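Local coordinates for flagellar basal body protein (Helicobacter pylori, PDB 5NPY), which probably builds the flagellar hook, the curved extracellular segment that passes motor rotation on to the filament, at residues 222-234 against 379-393. Sequence-based numbering, arbitrary orientation.
Sequences ERFLNQDINALAN and MTNSNDPTSSPTSKR. With 144 (tris-hydroxymethyl-methyl-ammonium), chain B.
Asp228 meets Ser382 through one carboxylate oxygen: OD1 accepts Ser382 N at 2.9 Å and Ser382 OG at 3.0 Å, both from the same face of the carboxylate. That hydroxyl in turn accepts a nearly straight bond (170°) from Asn230 ND2. Beside this cluster the backbones join, Asp228 N donating to Thr380 O at 3.0 Å. Gln227 NE2 lies 2.7 Å from Met379 O in a straight bond (172°), in both the carbonyl and amide planes; its second bond, to Ala231 O, fixes the amide's rotation. The bend at chi2 (76°) returns this amide to the strand although CB points away from it. Met379, bent at chi3, brings CE within 3.6 Å of Ala231 CB, an apolar touch. Arg393 NH2 reaches Asn226 O at 2.8 Å, while NE and NH2 grip Asn381 OD1 side-on, which sets the guanidinium plane. Further out, Lys277 forms a salt bridge with Asp228 OD1, and Tyr266 OH bonds OD2, which also accepts Asn230 N in an Asx turn. Thr380 OG1, bonded to Thr397, donates to O3 of the ligand at 2.9 Å. The arrangement docks the 227-231 loop onto a strand end carrying a classic beta bulge opposite Thr397, beside the tris-hydroxymethyl-methyl-ammonium pocket.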
loop_
_atom_site.group_PDB
_atom_site.type_symbol
_atom_site.label_atom_id
_atom_site.label_comp_id
_atom_site.label_asym_id
_atom_site.label_seq_id
_atom_site.Cartn_x
_atom_site.Cartn_y
_atom_site.Cartn_z
ATOM N N GLU A 222 16.348 -8.124 26.273
ATOM C CA GLU A 222 16.579 -6.757 25.817
ATOM C C GLU A 222 15.299 -6.059 25.355
ATOM O O GLU A 222 15.232 -4.828 25.377
ATOM C CB GLU A 222 17.621 -6.754 24.694
ATOM C CG GLU A 222 17.441 -7.834 23.648
ATOM C CD GLU A 222 17.995 -9.207 24.063
ATOM O OE1 GLU A 222 18.806 -9.781 23.303
ATOM O OE2 GLU A 222 17.620 -9.750 25.122
ATOM N N ARG A 223 14.294 -6.804 24.894
ATOM C CA ARG A 223 13.017 -6.157 24.628
ATOM C C ARG A 223 12.379 -5.685 25.922
ATOM O O ARG A 223 11.853 -4.566 25.993
ATOM C CB ARG A 223 12.058 -7.083 23.864
ATOM C CG ARG A 223 12.509 -7.445 22.449
ATOM C CD ARG A 223 11.542 -8.353 21.765
ATOM N NE ARG A 223 11.858 -8.418 20.324
ATOM C CZ ARG A 223 11.212 -9.162 19.441
ATOM N NH1 ARG A 223 10.170 -9.885 19.828
ATOM N NH2 ARG A 223 11.627 -9.185 18.191
ATOM N N PHE A 224 12.432 -6.524 26.958
ATOM C CA PHE A 224 11.941 -6.119 28.269
ATOM C C PHE A 224 12.681 -4.878 28.783
ATOM O O PHE A 224 12.050 -3.923 29.258
ATOM C CB PHE A 224 12.054 -7.316 29.222
ATOM C CG PHE A 224 12.022 -6.961 30.682
ATOM C CD1 PHE A 224 10.834 -6.590 31.297
ATOM C CD2 PHE A 224 13.173 -7.037 31.450
ATOM C CE1 PHE A 224 10.788 -6.281 32.647
ATOM C CE2 PHE A 224 13.146 -6.727 32.807
ATOM C CZ PHE A 224 11.951 -6.349 33.413
ATOM N N LEU A 225 14.008 -4.831 28.628
ATOM C CA LEU A 225 14.744 -3.716 29.219
ATOM C C LEU A 225 14.428 -2.400 28.522
ATOM O O LEU A 225 14.323 -1.358 29.191
ATOM C CB LEU A 225 16.250 -3.979 29.202
ATOM C CG LEU A 225 16.683 -5.072 30.183
ATOM C CD1 LEU A 225 18.196 -5.242 30.184
ATOM C CD2 LEU A 225 16.138 -4.795 31.591
ATOM N N ASN A 226 14.252 -2.432 27.189
ATOM C CA ASN A 226 14.125 -1.240 26.358
ATOM C C ASN A 226 12.676 -0.815 26.095
ATOM O O ASN A 226 12.456 0.094 25.289
ATOM C CB ASN A 226 14.843 -1.444 25.014
ATOM C CG ASN A 226 16.348 -1.670 25.180
ATOM O OD1 ASN A 226 16.917 -1.405 26.247
ATOM N ND2 ASN A 226 16.999 -2.157 24.117
ATOM N N GLN A 227 11.697 -1.448 26.734
ATOM C CA GLN A 227 10.304 -1.083 26.528
ATOM C C GLN A 227 9.966 0.142 27.373
ATOM O O GLN A 227 10.164 0.151 28.586
ATOM C CB GLN A 227 9.382 -2.255 26.851
ATOM C CG GLN A 227 7.904 -1.977 26.684
ATOM C CD GLN A 227 7.505 -1.960 25.250
ATOM O OE1 GLN A 227 8.273 -2.382 24.353
ATOM N NE2 GLN A 227 6.304 -1.432 24.991
ATOM N N ASP A 228 9.522 1.195 26.712
ATOM C CA ASP A 228 8.991 2.372 27.386
ATOM C C ASP A 228 7.782 1.959 28.250
ATOM O O ASP A 228 6.810 1.378 27.752
ATOM C CB ASP A 228 8.611 3.410 26.314
ATOM C CG ASP A 228 8.087 4.741 26.893
ATOM O OD1 ASP A 228 7.991 5.711 26.111
ATOM O OD2 ASP A 228 7.750 4.827 28.092
ATOM N N ILE A 229 7.863 2.222 29.552
ATOM C CA ILE A 229 6.788 1.833 30.466
ATOM C C ILE A 229 5.467 2.548 30.137
ATOM O O ILE A 229 4.390 2.034 30.457
ATOM C CB ILE A 229 7.235 2.083 31.923
ATOM C CG1 ILE A 229 6.314 1.372 32.906
ATOM C CG2 ILE A 229 7.308 3.585 32.243
ATOM C CD1 ILE A 229 6.785 1.466 34.331
ATOM N N ASN A 230 5.519 3.734 29.497
ATOM C CA ASN A 230 4.316 4.408 28.998
ATOM C C ASN A 230 3.749 3.754 27.741
ATOM O O ASN A 230 2.608 4.066 27.367
ATOM C CB ASN A 230 4.603 5.886 28.694
ATOM C CG ASN A 230 3.323 6.716 28.534
ATOM O OD1 ASN A 230 2.495 6.780 29.467
ATOM N ND2 ASN A 230 3.169 7.375 27.403
ATOM N N ALA A 231 4.519 2.889 27.072
ATOM C CA ALA A 231 4.032 2.113 25.923
ATOM C C ALA A 231 3.457 0.778 26.377
ATOM O O ALA A 231 3.749 -0.285 25.815
ATOM C CB ALA A 231 5.149 1.906 24.896
ATOM N N LEU A 232 2.621 0.840 27.415
ATOM C CA LEU A 232 2.070 -0.349 28.050
ATOM C C LEU A 232 0.646 -0.084 28.525
ATOM O O LEU A 232 0.175 1.057 28.561
ATOM C CB LEU A 232 2.933 -0.787 29.234
ATOM C CG LEU A 232 4.327 -1.333 28.905
ATOM C CD1 LEU A 232 5.096 -1.432 30.184
ATOM C CD2 LEU A 232 4.228 -2.694 28.219
ATOM N N ALA A 233 -0.030 -1.163 28.923
ATOM C CA ALA A 233 -1.338 -1.080 29.559
ATOM C C ALA A 233 -1.462 -2.258 30.513
ATOM O O ALA A 233 -0.796 -3.283 30.338
ATOM C CB ALA A 233 -2.480 -1.080 28.521
ATOM N N ASN A 234 -2.338 -2.116 31.521
ATOM C CA ASN A 234 -2.543 -3.196 32.477
ATOM C C ASN A 234 -3.590 -4.191 31.966
ATOM O O ASN A 234 -4.081 -4.103 30.842
ATOM C CB ASN A 234 -2.919 -2.665 33.864
ATOM C CG ASN A 234 -4.234 -1.881 33.891
ATOM O OD1 ASN A 234 -5.145 -2.094 33.087
ATOM N ND2 ASN A 234 -4.332 -0.966 34.851
ATOM N N MET A 379 4.160 -1.614 19.962
ATOM C CA MET A 379 4.675 -0.285 20.311
ATOM C C MET A 379 5.724 -0.370 21.401
ATOM O O MET A 379 5.517 -1.017 22.428
ATOM C CB MET A 379 3.571 0.653 20.772
ATOM C CG MET A 379 4.025 2.110 20.843
ATOM S SD MET A 379 2.567 3.177 21.105
ATOM C CE MET A 379 2.680 3.484 22.850
ATOM N N THR A 380 6.836 0.322 21.196
ATOM C CA THR A 380 7.985 0.172 22.073
ATOM C C THR A 380 8.390 1.459 22.758
ATOM O O THR A 380 9.062 1.399 23.794
ATOM C CB THR A 380 9.200 -0.357 21.283
ATOM O OG1 THR A 380 9.490 0.554 20.199
ATOM C CG2 THR A 380 8.912 -1.743 20.708
ATOM N N ASN A 381 8.031 2.604 22.201
ATOM C CA ASN A 381 8.448 3.891 22.718
ATOM C C ASN A 381 7.362 4.912 22.429
ATOM O O ASN A 381 6.834 4.957 21.316
ATOM C CB ASN A 381 9.766 4.372 22.093
ATOM C CG ASN A 381 10.375 5.506 22.868
ATOM O OD1 ASN A 381 10.862 5.314 23.977
ATOM N ND2 ASN A 381 10.317 6.704 22.309
ATOM N N SER A 382 7.047 5.737 23.417
ATOM C CA SER A 382 6.046 6.774 23.214
ATOM C C SER A 382 6.718 8.143 23.217
ATOM O O SER A 382 7.762 8.341 23.853
ATOM C CB SER A 382 4.954 6.694 24.285
ATOM O OG SER A 382 5.445 7.203 25.503
ATOM N N ASN A 383 6.142 9.077 22.466
ATOM C CA ASN A 383 6.704 10.423 22.357
ATOM C C ASN A 383 6.189 11.269 23.525
ATOM O O ASN A 383 5.041 11.706 23.544
ATOM C CB ASN A 383 6.372 11.039 21.003
ATOM C CG ASN A 383 6.520 12.574 20.987
ATOM O OD1 ASN A 383 5.552 13.303 20.743
ATOM N ND2 ASN A 383 7.719 13.058 21.271
ATOM N N ASP A 384 7.057 11.480 24.505
ATOM C CA ASP A 384 6.766 12.303 25.658
ATOM C C ASP A 384 6.845 13.778 25.249
ATOM O O ASP A 384 7.887 14.212 24.762
ATOM C CB ASP A 384 7.748 11.960 26.783
ATOM C CG ASP A 384 7.572 12.840 28.042
ATOM O OD1 ASP A 384 6.834 13.837 28.007
ATOM O OD2 ASP A 384 8.163 12.503 29.112
ATOM N N PRO A 385 5.774 14.565 25.417
ATOM C CA PRO A 385 5.845 15.970 24.990
ATOM C C PRO A 385 6.899 16.778 25.719
ATOM O O PRO A 385 7.334 17.791 25.178
ATOM C CB PRO A 385 4.430 16.497 25.277
ATOM C CG PRO A 385 3.904 15.600 26.350
ATOM C CD PRO A 385 4.441 14.238 25.949
ATOM N N THR A 386 7.344 16.369 26.909
ATOM C CA THR A 386 8.365 17.152 27.600
ATOM C C THR A 386 9.790 16.828 27.155
ATOM O O THR A 386 10.734 17.388 27.722
ATOM C CB THR A 386 8.270 16.962 29.108
ATOM O OG1 THR A 386 8.462 15.578 29.427
ATOM C CG2 THR A 386 6.906 17.459 29.649
ATOM N N SER A 387 9.967 15.954 26.171
ATOM C CA SER A 387 11.284 15.625 25.641
ATOM C C SER A 387 11.775 16.706 24.675
ATOM O O SER A 387 10.991 17.310 23.943
ATOM C CB SER A 387 11.223 14.293 24.907
ATOM O OG SER A 387 10.418 14.457 23.750
ATOM N N SER A 388 13.087 16.929 24.664
ATOM C CA SER A 388 13.727 17.884 23.763
ATOM C C SER A 388 14.318 17.180 22.544
ATOM O O SER A 388 14.386 15.951 22.486
ATOM C CB SER A 388 14.814 18.652 24.504
ATOM O OG SER A 388 15.766 17.754 25.043
ATOM N N PRO A 389 14.733 17.945 21.513
ATOM C CA PRO A 389 15.446 17.327 20.381
ATOM C C PRO A 389 16.679 16.515 20.775
ATOM O O PRO A 389 17.093 15.645 20.005
ATOM C CB PRO A 389 15.829 18.528 19.500
ATOM C CG PRO A 389 15.039 19.726 20.039
ATOM C CD PRO A 389 14.176 19.268 21.165
ATOM N N THR A 390 17.263 16.742 21.956
ATOM C CA THR A 390 18.406 15.919 22.366
ATOM C C THR A 390 18.021 14.553 22.934
ATOM O O THR A 390 18.913 13.716 23.134
ATOM C CB THR A 390 19.263 16.637 23.415
ATOM O OG1 THR A 390 18.590 16.645 24.683
ATOM C CG2 THR A 390 19.554 18.051 22.984
ATOM N N SER A 391 16.741 14.313 23.225
ATOM C CA SER A 391 16.340 13.052 23.850
ATOM C C SER A 391 16.581 11.907 22.883
ATOM O O SER A 391 16.217 11.993 21.707
ATOM C CB SER A 391 14.862 13.093 24.256
ATOM O OG SER A 391 14.575 14.244 25.024
ATOM N N LYS A 392 17.215 10.840 23.363
ATOM C CA LYS A 392 17.516 9.736 22.459
ATOM C C LYS A 392 16.280 8.931 22.079
ATOM O O LYS A 392 16.297 8.255 21.048
ATOM C CB LYS A 392 18.564 8.819 23.081
ATOM C CG LYS A 392 19.880 9.511 23.241
ATOM C CD LYS A 392 20.885 8.666 23.985
ATOM C CE LYS A 392 22.253 9.275 23.809
ATOM N NZ LYS A 392 22.229 10.712 24.229
ATOM N N ARG A 393 15.213 8.980 22.887
ATOM C CA ARG A 393 14.014 8.218 22.568
ATOM C C ARG A 393 12.854 9.194 22.463
ATOM O O ARG A 393 11.785 8.985 23.055
ATOM C CB ARG A 393 13.764 7.139 23.619
ATOM C CG ARG A 393 14.943 6.154 23.808
ATOM C CD ARG A 393 14.648 5.237 24.982
ATOM N NE ARG A 393 13.399 4.508 24.752
ATOM C CZ ARG A 393 13.276 3.191 24.578
ATOM N NH1 ARG A 393 14.316 2.369 24.657
ATOM N NH2 ARG A 393 12.065 2.694 24.383
HETATM C C1 144 B . 15.027 1.343 20.308
HETATM N N 144 B . 13.711 0.741 20.526
HETATM C C2 144 B . 13.679 0.090 21.836
HETATM O O2 144 B . 14.290 -1.177 21.856
HETATM C C3 144 B . 13.435 -0.251 19.493
HETATM O O3 144 B . 12.051 -0.513 19.417
HETATM C C4 144 B . 12.609 1.716 20.500
HETATM O O4 144 B . 12.914 3.085 20.351
#